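Local coordinates for TAF6 (Antonospora locustae, PDB 4ATG), which is probably a subunit of the general transcription factor TFIID, its HEAT-repeat C-terminal domain taking part in formation of the Taf6-Taf9 complex, at residues V164-T167 / V168-H172. Sequence-based numbering, arbitrary orientation.
Sequences VVNT and VIREH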
loop_
_atom_site.group_PDB
_atom_site.type_symbol
_atom_site.label_atom_id
_atom_site.label_comp_id
_atom_site.label_asym_id
_atom_site.label_seq_id
_atom_site.Cartn_x
_atom_site.Cartn_y
_atom_site.Cartn_z
ATOM N N VAL A 164 -8.676 10.249 -13.034
ATOM C CA VAL A 164 -7.886 10.817 -11.939
ATOM C C VAL A 164 -6.747 11.663 -12.554
ATOM O O VAL A 164 -6.483 12.773 -12.087
ATOM C CB VAL A 164 -7.367 9.732 -10.952
ATOM C CG1 VAL A 164 -6.328 10.310 -9.994
ATOM C CG2 VAL A 164 -8.518 9.083 -10.170
ATOM N N VAL A 165 -6.091 11.158 -13.605
ATOM C CA VAL A 165 -5.040 11.915 -14.307
ATOM C C VAL A 165 -5.639 13.255 -14.784
ATOM O O VAL A 165 -5.063 14.311 -14.537
ATOM C CB VAL A 165 -4.404 11.106 -15.484
ATOM C CG1 VAL A 165 -3.504 11.980 -16.366
ATOM C CG2 VAL A 165 -3.621 9.905 -14.967
ATOM N N ASN A 166 -6.819 13.201 -15.402
ATOM C CA ASN A 166 -7.495 14.378 -15.957
ATOM C C ASN A 166 -8.081 15.326 -14.937
ATOM O O ASN A 166 -8.027 16.538 -15.143
ATOM C CB ASN A 166 -8.512 13.968 -17.024
ATOM C CG ASN A 166 -7.866 13.446 -18.280
ATOM O OD1 ASN A 166 -6.810 13.921 -18.715
ATOM N ND2 ASN A 166 -8.490 12.458 -18.899
ATOM N N THR A 167 -8.641 14.807 -13.845
ATOM C CA THR A 167 -9.171 15.695 -12.827
ATOM C C THR A 167 -8.008 16.170 -11.957
ATOM O O THR A 167 -7.426 17.203 -12.276
ATOM C CB THR A 167 -10.425 15.139 -12.140
ATOM O OG1 THR A 167 -10.144 13.858 -11.573
ATOM C CG2 THR A 167 -11.611 15.038 -13.088
ATOM N N VAL A 168 -7.567 15.344 -11.010
ATOM C CA VAL A 168 -6.507 15.585 -10.017
ATOM C C VAL A 168 -5.149 16.081 -10.565
ATOM O O VAL A 168 -4.681 17.144 -10.163
ATOM C CB VAL A 168 -6.347 14.392 -9.018
ATOM C CG1 VAL A 168 -5.427 14.752 -7.857
ATOM C CG2 VAL A 168 -7.701 13.905 -8.489
ATOM N N ILE A 169 -4.500 15.310 -11.423
ATOM C CA ILE A 169 -3.166 15.670 -11.915
ATOM C C ILE A 169 -3.142 16.900 -12.818
ATOM O O ILE A 169 -2.427 17.873 -12.514
ATOM C CB ILE A 169 -2.445 14.428 -12.506
ATOM C CG1 ILE A 169 -2.374 13.310 -11.431
ATOM C CG2 ILE A 169 -1.056 14.806 -13.014
ATOM C CD1 ILE A 169 -1.822 12.022 -11.953
ATOM N N ARG A 170 -3.938 16.869 -13.906
ATOM C CA ARG A 170 -4.053 17.975 -14.868
ATOM C C ARG A 170 -4.424 19.315 -14.193
ATOM O O ARG A 170 -3.815 20.339 -14.505
ATOM C CB ARG A 170 -5.045 17.611 -15.990
ATOM C CG ARG A 170 -4.834 18.398 -17.280
ATOM C CD ARG A 170 -5.589 17.823 -18.479
ATOM N NE ARG A 170 -5.152 16.470 -18.850
ATOM C CZ ARG A 170 -4.054 16.195 -19.549
ATOM N NH1 ARG A 170 -3.248 17.171 -19.947
ATOM N NH2 ARG A 170 -3.745 14.939 -19.841
ATOM N N GLU A 171 -5.368 19.288 -13.240
ATOM C CA GLU A 171 -5.831 20.470 -12.497
ATOM C C GLU A 171 -4.761 21.131 -11.626
ATOM O O GLU A 171 -4.810 22.341 -11.443
ATOM C CB GLU A 171 -7.033 20.102 -11.609
ATOM C CG GLU A 171 -8.381 20.415 -12.234
ATOM C CD GLU A 171 -8.864 21.826 -11.968
ATOM O OE1 GLU A 171 -9.380 22.077 -10.855
ATOM O OE2 GLU A 171 -8.720 22.684 -12.870
ATOM N N HIS A 172 -3.830 20.344 -11.054
ATOM C CA HIS A 172 -2.825 20.866 -10.122
ATOM C C HIS A 172 -1.390 20.922 -10.639
ATOM O O HIS A 172 -0.512 21.398 -9.913
ATOM C CB HIS A 172 -2.874 20.062 -8.815
ATOM C CG HIS A 172 -4.161 20.184 -8.058
ATOM N ND1 HIS A 172 -5.118 19.181 -8.094
ATOM C CD2 HIS A 172 -4.597 21.174 -7.243
ATOM C CE1 HIS A 172 -6.098 19.589 -7.301
ATOM N NE2 HIS A 172 -5.828 20.778 -6.761
#
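With CG of R170 trans to the backbone N (chi1 -157°) and the chain bent at chi3, the arginine runs back beside N166, whose own CG lies trans to the carbonyl carbon. Both belong to helix 162-179 of the HEAT-repeat domain, where a wider pi-type turn interrupts the alpha-helical pattern. R170 NE donates to N166 OD1 at 3.0 Å, nearly in the guanidinium plane, while R170 NH2 adds a weak bond of 3.4 Å to the same oxygen. Four residues apart, the two stand on the same side of the helix; the arginine is long enough to bend back, and the short amide offers its carbonyl oxygen to NE. The pi-type turn appears in the backbone as i to i+5 bonds: I169 N reaches V164 O, and R170 N meets V165 O at 2.9 Å almost head-on.

On the inner side branched aliphatic side chains pack against the neighbouring helices. V165 CG2 lies 4.1 Å from I169 CD1, and I169 also packs on L154 and L157 of helix 147-160 and on L189 and L193 of helix 183-194. Cut back to an alanine, I169 would probably leave a gap between these three helices, with V165 CG2 losing its methyl partner. The V164 and V168 side chains lie side by side, and both touch L157. One turn on, the H172 ring turns back on the helix, its ND1 donating in plane to a lone pair of V168 O at 2.9 Å.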